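Local coordinates for protein putative pore-forming toxin (Bacteroides vulgatus ATCC 8482, PDB 3KOG) that is of unknown function but is a putative pore-forming toxin, an elongated protein built mainly of beta strands and probably exported as a lipoprotein, at residues 16-21 / 83-88; 125-130 / 172-177; 183-188 / 218-223. All coordinates share one frame; numbering follows the deposited sequence. Where two conformers were deposited one is given.

Contact 1: residues 16-21 / 83-88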
ATOM      1  N   ASN A  16      -6.650  16.189   3.456  1.00 17.27           N
ATOM      2  CA  ASN A  16      -5.361  15.535   3.608  1.00 16.55           C
ATOM      3  C   ASN A  16      -5.272  14.231   2.813  1.00 15.21           C
ATOM      4  O   ASN A  16      -6.244  13.450   2.775  1.00 16.18           O
ATOM      5  CB  ASN A  16      -5.131  15.257   5.063  1.00 16.26           C
ATOM      6  CG  ASN A  16      -5.111  16.529   5.901  1.00 17.32           C
ATOM      7  OD1 ASN A  16      -4.786  17.615   5.411  1.00 16.36           O
ATOM      8  ND2 ASN A  16      -5.453  16.387   7.179  1.00 17.54           N
ATOM      9  N   ALA A  17      -4.108  13.965   2.223  1.00 12.98           N
ATOM     10  CA  ALA A  17      -3.810  12.659   1.662  1.00 10.51           C
ATOM     11  C   ALA A  17      -3.774  11.654   2.800  1.00 10.73           C
ATOM     12  O   ALA A  17      -3.522  12.003   3.954  1.00 12.02           O
ATOM     13  CB  ALA A  17      -2.427  12.646   0.946  1.00  9.71           C
ATOM     14  N   LYS A  18      -3.992  10.400   2.477  1.00 11.18           N
ATOM     15  CA  LYS A  18      -3.984   9.337   3.499  1.00 11.03           C
ATOM     16  C   LYS A  18      -3.469   8.078   2.934  1.00 10.38           C
ATOM     17  O   LYS A  18      -3.782   7.720   1.808  1.00  9.39           O
ATOM     18  CB  LYS A  18      -5.347   9.156   4.118  1.00 12.11           C
ATOM     19  CG  LYS A  18      -5.377   8.073   5.217  1.00 16.56           C
ATOM     20  CD  LYS A  18      -6.798   7.880   5.784  1.00 21.67           C
ATOM     21  CE  LYS A  18      -7.237   8.990   6.718  1.00 24.30           C
ATOM     22  NZ  LYS A  18      -8.598   8.514   7.231  1.00 25.54           N
ATOM     23  N   PHE A  19      -2.669   7.361   3.740  1.00  9.23           N
ATOM     24  CA  PHE A  19      -2.085   6.110   3.321  1.00  8.49           C
ATOM     25  C   PHE A  19      -2.074   5.158   4.505  1.00  9.02           C
ATOM     26  O   PHE A  19      -1.698   5.580   5.609  1.00  9.93           O
ATOM     27  CB  PHE A  19      -0.690   6.303   2.771  1.00  8.11           C
ATOM     28  CG  PHE A  19      -0.196   5.114   1.985  1.00  7.09           C
ATOM     29  CD1 PHE A  19      -0.518   4.981   0.648  1.00  8.70           C
ATOM     30  CD2 PHE A  19       0.573   4.165   2.585  1.00  8.91           C
ATOM     31  CE1 PHE A  19      -0.094   3.915  -0.070  1.00 10.54           C
ATOM     32  CE2 PHE A  19       1.021   3.061   1.882  1.00 12.66           C
ATOM     33  CZ  PHE A  19       0.661   2.949   0.512  1.00 11.61           C
ATOM     34  N   ILE A  20      -2.586   3.940   4.284  1.00  8.82           N
ATOM     35  CA  ILE A  20      -2.661   2.895   5.321  1.00  9.65           C
ATOM     36  C   ILE A  20      -1.745   1.745   5.016  1.00  9.24           C
ATOM     37  O   ILE A  20      -1.787   1.165   3.934  1.00  9.06           O
ATOM     38  CB  ILE A  20      -4.104   2.429   5.502  1.00 10.83           C
ATOM     39  CG1 ILE A  20      -4.977   3.638   5.928  1.00 10.40           C
ATOM     40  CG2 ILE A  20      -4.214   1.302   6.551  1.00 10.18           C
ATOM     41  CD1 ILE A  20      -6.500   3.350   5.852  1.00 17.19           C
ATOM     42  N   ILE A  21      -0.898   1.412   5.978  1.00  7.15           N
ATOM     43  CA  ILE A  21      -0.056   0.259   5.917  1.00  7.83           C
ATOM     44  C   ILE A  21      -0.586  -0.842   6.825  1.00  8.84           C
ATOM     45  O   ILE A  21      -0.834  -0.624   8.045  1.00  7.95           O
ATOM     46  CB  ILE A  21       1.407   0.622   6.415  1.00  8.05           C
ATOM     47  CG1 ILE A  21       2.103   1.600   5.457  1.00 11.94           C
ATOM     48  CG2 ILE A  21       2.264  -0.725   6.575  1.00  8.35           C
ATOM     49  CD1 ILE A  21       3.343   2.322   6.113  1.00 13.80           C
ATOM     50  N   GLY A  83      -6.010  14.928  -1.100  1.00  9.52           N
ATOM     51  CA  GLY A  83      -7.099  14.001  -1.427  1.00  9.64           C
ATOM     52  C   GLY A  83      -6.777  12.601  -1.874  1.00  8.87           C
ATOM     53  O   GLY A  83      -7.682  11.800  -1.978  1.00  8.53           O
ATOM     54  N   GLN A  84      -5.523  12.297  -2.179  1.00  8.76           N
ATOM     55  CA  GLN A  84      -5.182  10.993  -2.609  1.00  9.14           C
ATOM     56  C   GLN A  84      -5.250  10.022  -1.424  1.00  9.22           C
ATOM     57  O   GLN A  84      -4.958  10.365  -0.279  1.00 10.63           O
ATOM     58  CB  GLN A  84      -3.799  10.947  -3.254  1.00  9.12           C
ATOM     59  CG  GLN A  84      -3.704  11.686  -4.541  1.00 10.60           C
ATOM     60  CD  GLN A  84      -2.412  11.385  -5.266  1.00  9.45           C
ATOM     61  OE1 GLN A  84      -1.344  11.889  -4.876  1.00 10.81           O
ATOM     62  NE2 GLN A  84      -2.495  10.593  -6.350  1.00 12.58           N
ATOM     63  N   PHE A  85      -5.673   8.815  -1.735  1.00  9.90           N
ATOM     64  CA  PHE A  85      -5.812   7.768  -0.744  1.00 10.04           C
ATOM     65  C   PHE A  85      -5.226   6.467  -1.280  1.00  9.13           C
ATOM     66  O   PHE A  85      -5.605   5.977  -2.356  1.00  9.86           O
ATOM     67  CB  PHE A  85      -7.281   7.575  -0.354  1.00 10.54           C
ATOM     68  CG  PHE A  85      -7.464   6.390   0.557  1.00 15.76           C
ATOM     69  CD1 PHE A  85      -7.071   6.463   1.890  1.00 17.03           C
ATOM     70  CD2 PHE A  85      -7.828   5.143   0.027  1.00 22.25           C
ATOM     71  CE1 PHE A  85      -7.154   5.321   2.753  1.00 21.97           C
ATOM     72  CE2 PHE A  85      -7.888   3.995   0.862  1.00 24.73           C
ATOM     73  CZ  PHE A  85      -7.566   4.099   2.234  1.00 24.19           C
ATOM     74  N   GLY A  86      -4.362   5.837  -0.476  1.00  9.34           N
ATOM     75  CA  GLY A  86      -3.770   4.560  -0.812  1.00  9.58           C
ATOM     76  C   GLY A  86      -3.623   3.639   0.394  1.00  9.66           C
ATOM     77  O   GLY A  86      -3.746   4.082   1.540  1.00  8.58           O
ATOM     78  N   ALA A  87      -3.384   2.355   0.116  1.00  9.62           N
ATOM     79  CA  ALA A  87      -3.136   1.398   1.166  1.00  9.24           C
ATOM     80  C   ALA A  87      -2.212   0.315   0.590  1.00 10.49           C
ATOM     81  O   ALA A  87      -2.317   0.006  -0.600  1.00 10.62           O
ATOM     82  CB  ALA A  87      -4.459   0.775   1.646  1.00  9.94           C
ATOM     83  N   LYS A  88      -1.417  -0.331   1.450  1.00 10.08           N
ATOM     84  CA  LYS A  88      -0.497  -1.408   1.006  1.00 11.91           C
ATOM     85  C   LYS A  88      -0.360  -2.352   2.183  1.00 11.06           C
ATOM     86  O   LYS A  88      -0.259  -1.883   3.330  1.00 10.65           O
ATOM     87  CB  LYS A  88       0.890  -0.791   0.731  1.00 14.74           C
ATOM     88  CG  LYS A  88       1.726  -1.481  -0.329  1.00 21.30           C
ATOM     89  CD  LYS A  88       3.169  -0.886  -0.404  1.00 28.38           C
ATOM     90  CE  LYS A  88       3.298   0.669  -0.370  1.00 30.52           C
ATOM     91  NZ  LYS A  88       4.397   1.294  -1.201  1.00 26.77           N
TER
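Lys18 and Ile20 pair in parallel with Phe85 and Ala87, and four backbone hydrogen bonds fix the register. Lys18 N gives its proton to Gln84 O at 2.9 Å and Lys18 O accepts from Gly86 N; two residues on, Ile20 N reaches Gly86 O and Ile20 O takes the proton of Lys88 N. CA-H...O contacts lie between these bonds, among them Phe19 CA to Gly86 O at 3.2 Å. The two strands run 11° from parallel and join two segments that both lie within the DUF3869 region, consistent with the beta sandwich of transthyretin-like domains: Phe19 and Ile21 press on strand 69-77 of the opposing sheet. On that inner face, apolar packing centres on the Phe19 ring. With CG anti to the backbone N (chi1 -164°), the ring swings across the neighbouring strand, where side-chain-less Gly86 lets Phe19 CD1 come within 3.4 Å of Gly86 C. Ala87 CA sits over one face, offset toward the rim, while Lys88 CE meets the edge at Phe19 CZ, 3.6 Å away; the lysine thus lends methylenes to the core before its NZ hydrogen-bonds to Thr76 O. On the other face, the edge of the Phe85 ring receives Ile20 CD1 at Phe85 CE1 (3.7 Å) and Lys18 CB at Phe85 CD1 (3.9 Å). Lys18 CG and CD run on past the ring before the charged end leads away.

Contact 2: residues 125-130 / 172-177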
ATOM      1  N   TRP A 125     -19.528  23.534  -2.099  1.00 27.93           N
ATOM      2  CA  TRP A 125     -18.919  22.212  -2.158  1.00 28.02           C
ATOM      3  C   TRP A 125     -19.803  21.203  -1.457  1.00 27.73           C
ATOM      4  O   TRP A 125     -20.666  21.557  -0.664  1.00 27.96           O
ATOM      5  CB  TRP A 125     -17.509  22.188  -1.559  1.00 27.85           C
ATOM      6  CG  TRP A 125     -17.450  22.360  -0.071  1.00 28.46           C
ATOM      7  CD1 TRP A 125     -17.395  23.541   0.611  1.00 28.82           C
ATOM      8  CD2 TRP A 125     -17.422  21.325   0.915  1.00 26.88           C
ATOM      9  NE1 TRP A 125     -17.332  23.302   1.965  1.00 28.96           N
ATOM     10  CE2 TRP A 125     -17.347  21.950   2.175  1.00 27.72           C
ATOM     11  CE3 TRP A 125     -17.463  19.935   0.858  1.00 27.78           C
ATOM     12  CZ2 TRP A 125     -17.312  21.231   3.359  1.00 26.68           C
ATOM     13  CZ3 TRP A 125     -17.414  19.222   2.042  1.00 27.91           C
ATOM     14  CH2 TRP A 125     -17.333  19.872   3.268  1.00 27.36           C
ATOM     15  N   TYR A 126     -19.564  19.939  -1.747  1.00 27.61           N
ATOM     16  CA  TYR A 126     -20.312  18.884  -1.145  1.00 27.68           C
ATOM     17  C   TYR A 126     -19.550  17.566  -1.208  1.00 27.59           C
ATOM     18  O   TYR A 126     -18.512  17.461  -1.876  1.00 26.63           O
ATOM     19  CB  TYR A 126     -21.714  18.805  -1.791  1.00 28.48           C
ATOM     20  CG  TYR A 126     -21.697  18.507  -3.253  1.00 30.06           C
ATOM     21  CD1 TYR A 126     -21.661  17.194  -3.690  1.00 32.17           C
ATOM     22  CD2 TYR A 126     -21.711  19.534  -4.207  1.00 32.48           C
ATOM     23  CE1 TYR A 126     -21.624  16.885  -5.039  1.00 34.55           C
ATOM     24  CE2 TYR A 126     -21.680  19.238  -5.584  1.00 33.59           C
ATOM     25  CZ  TYR A 126     -21.640  17.899  -5.983  1.00 33.50           C
ATOM     26  OH  TYR A 126     -21.608  17.529  -7.303  1.00 34.28           O
ATOM     27  N   TYR A 127     -20.045  16.587  -0.446  1.00 27.16           N
ATOM     28  CA  TYR A 127     -19.510  15.243  -0.446  1.00 27.09           C
ATOM     29  C   TYR A 127     -20.206  14.363  -1.483  1.00 26.65           C
ATOM     30  O   TYR A 127     -21.414  14.444  -1.670  1.00 25.49           O
ATOM     31  CB  TYR A 127     -19.683  14.590   0.929  1.00 27.90           C
ATOM     32  CG  TYR A 127     -18.795  15.171   2.005  1.00 30.46           C
ATOM     33  CD1 TYR A 127     -17.406  15.070   1.914  1.00 31.58           C
ATOM     34  CD2 TYR A 127     -19.340  15.809   3.123  1.00 33.52           C
ATOM     35  CE1 TYR A 127     -16.585  15.588   2.883  1.00 32.00           C
ATOM     36  CE2 TYR A 127     -18.520  16.328   4.113  1.00 33.68           C
ATOM     37  CZ  TYR A 127     -17.141  16.208   3.982  1.00 33.75           C
ATOM     38  OH  TYR A 127     -16.323  16.722   4.955  1.00 33.69           O
ATOM     39  N   ILE A 128     -19.442  13.490  -2.123  1.00 26.59           N
ATOM     40  CA  ILE A 128     -19.988  12.525  -3.061  1.00 27.00           C
ATOM     41  C   ILE A 128     -19.517  11.143  -2.613  1.00 27.82           C
ATOM     42  O   ILE A 128     -18.605  11.020  -1.784  1.00 28.13           O
ATOM     43  CB  ILE A 128     -19.608  12.887  -4.560  1.00 27.36           C
ATOM     44  CG1 ILE A 128     -20.558  12.226  -5.567  1.00 28.18           C
ATOM     45  CG2 ILE A 128     -18.179  12.522  -4.916  1.00 24.83           C
ATOM     46  CD1 ILE A 128     -20.455  12.797  -6.999  1.00 29.24           C
ATOM     47  N   THR A 129     -20.213  10.110  -3.094  1.00 28.84           N
ATOM     48  CA  THR A 129     -19.844   8.732  -2.828  1.00 28.96           C
ATOM     49  C   THR A 129     -19.067   8.213  -4.010  1.00 29.23           C
ATOM     50  O   THR A 129     -19.460   8.403  -5.186  1.00 29.69           O
ATOM     51  CB  THR A 129     -21.069   7.807  -2.576  1.00 29.49           C
ATOM     52  OG1 THR A 129     -21.601   8.081  -1.277  1.00 30.13           O
ATOM     53  CG2 THR A 129     -20.679   6.301  -2.663  1.00 28.74           C
ATOM     54  N   VAL A 130     -17.969   7.555  -3.669  1.00 29.20           N
ATOM     55  CA  VAL A 130     -17.073   6.941  -4.616  1.00 28.87           C
ATOM     56  C   VAL A 130     -16.900   5.484  -4.218  1.00 28.47           C
ATOM     57  O   VAL A 130     -16.332   5.172  -3.171  1.00 28.68           O
ATOM     58  CB  VAL A 130     -15.715   7.666  -4.607  1.00 29.37           C
ATOM     59  CG1 VAL A 130     -14.727   6.990  -5.570  1.00 28.56           C
ATOM     60  CG2 VAL A 130     -15.946   9.150  -4.959  1.00 27.35           C
ATOM     61  N   ASP A 172     -17.301  10.229   1.445  1.00 34.05           N
ATOM     62  CA  ASP A 172     -16.763  11.487   1.974  1.00 33.03           C
ATOM     63  C   ASP A 172     -15.748  12.152   0.991  1.00 31.21           C
ATOM     64  O   ASP A 172     -14.829  12.856   1.396  1.00 31.10           O
ATOM     65  CB  ASP A 172     -16.051  11.175   3.268  1.00 32.57           C
ATOM     66  CG  ASP A 172     -14.897  10.230   3.053  1.00 34.28           C
ATOM     67  OD1 ASP A 172     -15.110   9.115   2.509  1.00 36.56           O
ATOM     68  OD2 ASP A 172     -13.768  10.610   3.398  1.00 38.05           O
ATOM     69  N   VAL A 173     -15.921  11.920  -0.296  1.00 29.51           N
ATOM     70  CA  VAL A 173     -15.039  12.527  -1.274  1.00 27.01           C
ATOM     71  C   VAL A 173     -15.572  13.931  -1.542  1.00 25.61           C
ATOM     72  O   VAL A 173     -16.774  14.167  -1.706  1.00 24.76           O
ATOM     73  CB  VAL A 173     -14.953  11.664  -2.511  1.00 27.35           C
ATOM     74  CG1 VAL A 173     -14.028  12.311  -3.575  1.00 25.96           C
ATOM     75  CG2 VAL A 173     -14.454  10.261  -2.127  1.00 25.70           C
ATOM     76  N   GLN A 174     -14.670  14.885  -1.570  1.00 23.91           N
ATOM     77  CA  GLN A 174     -15.060  16.273  -1.656  1.00 22.83           C
ATOM     78  C   GLN A 174     -15.129  16.736  -3.108  1.00 20.65           C
ATOM     79  O   GLN A 174     -14.136  16.628  -3.841  1.00 20.39           O
ATOM     80  CB  GLN A 174     -14.049  17.069  -0.874  1.00 23.53           C
ATOM     81  CG  GLN A 174     -14.391  18.473  -0.573  1.00 26.63           C
ATOM     82  CD  GLN A 174     -13.681  18.947   0.687  1.00 30.02           C
ATOM     83  OE1 GLN A 174     -13.446  18.157   1.602  1.00 35.07           O
ATOM     84  NE2 GLN A 174     -13.339  20.221   0.738  1.00 31.02           N
ATOM     85  N   VAL A 175     -16.315  17.224  -3.505  1.00 19.30           N
ATOM     86  CA  VAL A 175     -16.546  17.903  -4.785  1.00 18.66           C
ATOM     87  C   VAL A 175     -16.514  19.381  -4.488  1.00 18.47           C
ATOM     88  O   VAL A 175     -17.390  19.889  -3.820  1.00 18.26           O
ATOM     89  CB  VAL A 175     -17.915  17.545  -5.428  1.00 18.37           C
ATOM     90  CG1 VAL A 175     -18.091  18.305  -6.754  1.00 18.91           C
ATOM     91  CG2 VAL A 175     -18.040  16.060  -5.633  1.00 17.50           C
ATOM     92  N   LEU A 176     -15.495  20.086  -4.960  1.00 18.30           N
ATOM     93  CA  LEU A 176     -15.380  21.511  -4.638  1.00 18.37           C
ATOM     94  C   LEU A 176     -16.365  22.353  -5.388  1.00 17.31           C
ATOM     95  O   LEU A 176     -16.966  21.917  -6.368  1.00 17.62           O
ATOM     96  CB  LEU A 176     -13.939  22.024  -4.883  1.00 19.01           C
ATOM     97  CG  LEU A 176     -12.861  21.502  -3.925  1.00 19.71           C
ATOM     98  CD1 LEU A 176     -11.504  22.103  -4.251  1.00 19.27           C
ATOM     99  CD2 LEU A 176     -13.235  21.815  -2.474  1.00 20.29           C
ATOM    100  N   ALA A 177     -16.553  23.579  -4.920  1.00 17.44           N
ATOM    101  CA  ALA A 177     -17.289  24.564  -5.706  1.00 17.54           C
ATOM    102  C   ALA A 177     -16.473  24.934  -6.939  1.00 17.56           C
ATOM    103  O   ALA A 177     -15.222  24.853  -6.934  1.00 17.21           O
ATOM    104  CB  ALA A 177     -17.631  25.788  -4.866  1.00 18.11           C
TER
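Val130 and Val173 make the closest carbon-carbon contact between the segments: their CG2 methyls approach to 3.4 Å, closer than usual for two carbons, with the side chains crossing at about a right angle. Next to them Ile128 CG2 rests on Val175 CG2 at 3.6 Å. Branched aliphatic residues suit this face, which Phe181 of strand 179-198 also covers. Tyr126 extends the packing by lying flat against Val175. Its CG is placed between the backbone N and the carbonyl carbon (chi1 62°), and Val175 CB stands 3.9 Å from the ring centroid, over the face, in a CH-pi contact; Val175 CG1 meets the hydroxyl end. The opposite face is looser and more open to solvent. There Trp125 offers one face of its indole to the Gln174 amide, whose plane is turned only 25° from it, and Trp125 CE3 touches Gln174 CG at 3.7 Å. Tyr127, an exposed residue, has CD1 3.4 Å from Asp172 O. Histidines of the C-terminal tail add to this side, His240 stacking on Trp125. Between the faces the backbones exchange paired hydrogen bonds, Val175 N to Tyr126 O at 2.7 Å being the shortest, and Ile128 with Val173 forming the second pair. At 126° between their directions, the strands are far from straight antiparallel, as expected of a strongly twisted antiparallel beta ladder at the end of a large mixed sheet.

Contact 3: residues 183-188 / 218-223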
ATOM      1  N   VAL A 183     -12.654  11.179 -10.817  1.00 11.41           N
ATOM      2  CA  VAL A 183     -11.833  10.327  -9.958  1.00 11.41           C
ATOM      3  C   VAL A 183     -10.922   9.451 -10.812  1.00 10.50           C
ATOM      4  O   VAL A 183     -11.369   8.810 -11.719  1.00  9.11           O
ATOM      5  CB  VAL A 183     -12.719   9.461  -9.043  1.00 11.78           C
ATOM      6  CG1 VAL A 183     -11.849   8.598  -8.108  1.00 12.87           C
ATOM      7  CG2 VAL A 183     -13.662  10.350  -8.225  1.00 12.79           C
ATOM      8  N   PHE A 184      -9.645   9.401 -10.452  1.00 10.79           N
ATOM      9  CA  PHE A 184      -8.711   8.388 -10.949  1.00 11.57           C
ATOM     10  C   PHE A 184      -8.517   7.260  -9.942  1.00 11.71           C
ATOM     11  O   PHE A 184      -8.517   7.478  -8.739  1.00 12.58           O
ATOM     12  CB  PHE A 184      -7.336   8.980 -11.286  1.00 11.37           C
ATOM     13  CG  PHE A 184      -7.318   9.900 -12.455  1.00 13.73           C
ATOM     14  CD1 PHE A 184      -7.639  11.251 -12.312  1.00 16.69           C
ATOM     15  CD2 PHE A 184      -6.890   9.443 -13.679  1.00 13.65           C
ATOM     16  CE1 PHE A 184      -7.584  12.123 -13.436  1.00 16.71           C
ATOM     17  CE2 PHE A 184      -6.864  10.285 -14.785  1.00 14.59           C
ATOM     18  CZ  PHE A 184      -7.209  11.629 -14.637  1.00 16.86           C
ATOM     19  N   VAL A 185      -8.384   6.051 -10.458  1.00 12.03           N
ATOM     20  CA  VAL A 185      -7.947   4.897  -9.696  1.00 13.07           C
ATOM     21  C   VAL A 185      -6.730   4.325 -10.407  1.00 13.14           C
ATOM     22  O   VAL A 185      -6.803   3.965 -11.586  1.00 12.78           O
ATOM     23  CB  VAL A 185      -9.059   3.841  -9.573  1.00 13.45           C
ATOM     24  CG1 VAL A 185      -8.553   2.611  -8.806  1.00 14.94           C
ATOM     25  CG2 VAL A 185     -10.299   4.464  -8.904  1.00 14.05           C
ATOM     26  N   ASP A 186      -5.598   4.231  -9.696  1.00 12.98           N
ATOM     27  CA  ASP A 186      -4.412   3.674 -10.262  1.00 13.90           C
ATOM     28  C   ASP A 186      -4.080   2.366  -9.577  1.00 14.37           C
ATOM     29  O   ASP A 186      -3.991   2.335  -8.377  1.00 13.50           O
ATOM     30  CB  ASP A 186      -3.243   4.624 -10.112  1.00 14.92           C
ATOM     31  CG  ASP A 186      -3.369   5.860 -11.020  1.00 19.81           C
ATOM     32  OD1 ASP A 186      -4.062   6.798 -10.635  1.00 25.56           O
ATOM     33  OD2 ASP A 186      -2.778   5.881 -12.108  1.00 26.06           O
ATOM     34  N   TYR A 187      -3.859   1.326 -10.372  1.00 14.07           N
ATOM     35  CA  TYR A 187      -3.328   0.073  -9.909  1.00 15.04           C
ATOM     36  C   TYR A 187      -1.846   0.086 -10.115  1.00 14.71           C
ATOM     37  O   TYR A 187      -1.371   0.262 -11.207  1.00 14.62           O
ATOM     38  CB  TYR A 187      -3.936  -1.099 -10.694  1.00 15.96           C
ATOM     39  CG  TYR A 187      -5.416  -1.300 -10.568  1.00 20.16           C
ATOM     40  CD1 TYR A 187      -6.134  -0.777  -9.521  1.00 20.96           C
ATOM     41  CD2 TYR A 187      -6.086  -2.105 -11.484  1.00 26.08           C
ATOM     42  CE1 TYR A 187      -7.465  -0.995  -9.399  1.00 24.24           C
ATOM     43  CE2 TYR A 187      -7.431  -2.333 -11.366  1.00 29.56           C
ATOM     44  CZ  TYR A 187      -8.119  -1.740 -10.314  1.00 29.97           C
ATOM     45  OH  TYR A 187      -9.472  -1.949 -10.149  1.00 33.77           O
HETATM   46  N   MSE A 188      -1.123  -0.095  -9.023  1.00 14.71           N
HETATM   47  CA  MSE A 188       0.315  -0.061  -8.949  1.00 14.51           C
HETATM   48  C   MSE A 188       0.820  -1.534  -8.900  1.00 14.86           C
HETATM   49  O   MSE A 188       0.232  -2.377  -8.187  1.00 14.18           O
HETATM   50  CB  MSE A 188       0.730   0.637  -7.636  1.00 14.62           C
HETATM   51  CG  MSE A 188       0.087   2.024  -7.358  1.00 15.60           C
HETATM   52 SE   MSE A 188       0.450   3.230  -8.816  0.75 14.80          SE
HETATM   53  CE  MSE A 188       2.363   3.117  -8.864  1.00 13.56           C
ATOM     54  N   THR A 218      -3.582  -0.179  -4.600  1.00 10.20           N
ATOM     55  CA  THR A 218      -4.441   0.767  -5.316  1.00 11.07           C
ATOM     56  C   THR A 218      -4.361   2.148  -4.669  1.00 10.61           C
ATOM     57  O   THR A 218      -4.369   2.254  -3.421  1.00 10.78           O
ATOM     58  CB  THR A 218      -5.841   0.253  -5.356  1.00 10.26           C
ATOM     59  OG1 THR A 218      -5.892  -1.048  -5.974  1.00 10.44           O
ATOM     60  CG2 THR A 218      -6.800   1.209  -6.129  1.00  8.70           C
ATOM     61  N   ILE A 219      -4.188   3.168  -5.529  1.00  9.83           N
ATOM     62  CA  ILE A 219      -4.272   4.582  -5.145  0.65  9.76           C
ATOM     63  C   ILE A 219      -5.488   5.267  -5.832  1.00 10.28           C
ATOM     64  O   ILE A 219      -5.691   5.109  -7.056  1.00 10.14           O
ATOM     65  CB  ILE A 219      -2.972   5.279  -5.450  0.65  9.90           C
ATOM     66  CG1 ILE A 219      -1.841   4.723  -4.539  0.65 10.67           C
ATOM     67  CG2 ILE A 219      -3.087   6.795  -5.233  0.65 10.08           C
ATOM     68  CD1 ILE A 219      -0.444   5.238  -4.952  0.65  9.21           C
ATOM     69  N   VAL A 220      -6.300   5.969  -5.051  1.00  9.36           N
ATOM     70  CA  VAL A 220      -7.493   6.667  -5.552  1.00 10.13           C
ATOM     71  C   VAL A 220      -7.192   8.183  -5.460  1.00 11.23           C
ATOM     72  O   VAL A 220      -6.707   8.675  -4.419  1.00 11.92           O
ATOM     73  CB  VAL A 220      -8.733   6.332  -4.674  1.00  9.01           C
ATOM     74  CG1 VAL A 220     -10.033   7.025  -5.237  1.00 10.24           C
ATOM     75  CG2 VAL A 220      -8.931   4.860  -4.613  1.00 10.99           C
ATOM     76  N   SER A 221      -7.518   8.924  -6.513  1.00 11.35           N
ATOM     77  CA  SER A 221      -7.107  10.329  -6.643  1.00 11.43           C
ATOM     78  C   SER A 221      -8.313  11.130  -7.128  1.00 12.84           C
ATOM     79  O   SER A 221      -8.552  11.178  -8.335  1.00 10.90           O
ATOM     80  CB  SER A 221      -5.994  10.426  -7.635  1.00 12.98           C
ATOM     81  OG  SER A 221      -4.879   9.641  -7.253  1.00 14.99           O
ATOM     82  N   PRO A 222      -9.120  11.662  -6.204  1.00 12.55           N
ATOM     83  CA  PRO A 222     -10.198  12.573  -6.621  1.00 12.77           C
ATOM     84  C   PRO A 222      -9.592  13.889  -7.128  1.00 12.84           C
ATOM     85  O   PRO A 222      -8.620  14.376  -6.558  1.00 13.17           O
ATOM     86  CB  PRO A 222     -10.998  12.803  -5.342  1.00 13.32           C
ATOM     87  CG  PRO A 222     -10.430  11.787  -4.324  1.00 14.68           C
ATOM     88  CD  PRO A 222      -9.046  11.530  -4.750  1.00 13.71           C
ATOM     89  N   LYS A 223     -10.126  14.421  -8.211  1.00 12.20           N
ATOM     90  CA  LYS A 223      -9.562  15.575  -8.889  1.00 12.99           C
ATOM     91  C   LYS A 223     -10.611  16.675  -8.957  1.00 13.25           C
ATOM     92  O   LYS A 223     -11.779  16.396  -9.314  1.00 11.84           O
ATOM     93  CB  LYS A 223      -9.212  15.170 -10.312  1.00 13.55           C
ATOM     94  CG  LYS A 223      -8.091  14.142 -10.383  1.00 20.66           C
ATOM     95  CD  LYS A 223      -6.738  14.730  -9.966  1.00 26.54           C
ATOM     96  CE  LYS A 223      -5.553  13.803 -10.390  1.00 30.89           C
ATOM     97  NZ  LYS A 223      -4.344  14.092  -9.571  1.00 30.89           N
TER
HETATM   98  O   HOH W   1      -5.225   7.468  -8.528  1.00 15.91           O
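The Phe184 ring takes Lys223 at its edge, in an antiparallel beta hairpin formed by the long strands 179-198 and 207-225. Phe184 CG lies anti to the carbonyl carbon (chi1 -68°), which sets the ring edge beside the Lys223 methylenes, apolar groups well suited to an aromatic rim; Lys223 CG lies in the ring plane, 3.5 Å from Phe184 CD1. Ser221 O also lies near that edge, and His114 of strand 98-120 stacks on the ring. Tyr187, on the other face of the sheet, meets Thr218 CG2 at its ring edge, while its hydroxyl is hydrogen-bonded to Thr133 O. Asp186 N to Ile219 O is nearly straight at 176°, whereas Phe184 N approaches Ser221 O from above the carbonyl plane. Beside Tyr187, beta-branched residues pack compactly: Val185 CG1 and Thr218 CG2 are pressed to 3.5 Å, and Val183 CG1 meets Val220 CG1 at 3.7 Å. The sheet face that carries Phe184, Asp186 and Ser221 is more polar. Asp186 OD2 is hydrogen-bonded to Thr112 OG1, and Ser221 OG to Gln84 NE2 of the neighbouring strand. A water lies 2.8 Å from Ile219 O; its approaches to Asp186 OD1 and Ser221 OG are unusually short and tentative.

All three contacts belong to one large mixed sheet. Contacts 1 and 3 are neighbouring parts of it, since strands 85-94 and 207-225 lie side by side, and their centres are about 10 Å apart: Phe85 O lies 2.8 Å from Val220 N, a probable hydrogen bond, so the parallel pair continues into the hairpin. The side chain of Gln84 reaches Ser221 OG as well. Gln84 and Asp186 each come about 3 Å from bound methylpentanediol, probably from the crystallisation liquor, which may mark a pocket near this junction. Contact 2 packs on contact 3 through Val173 CG1 and Pro222 CB, 3.5 Å apart, but stays about 7 Å from contact 1 at the nearest atoms.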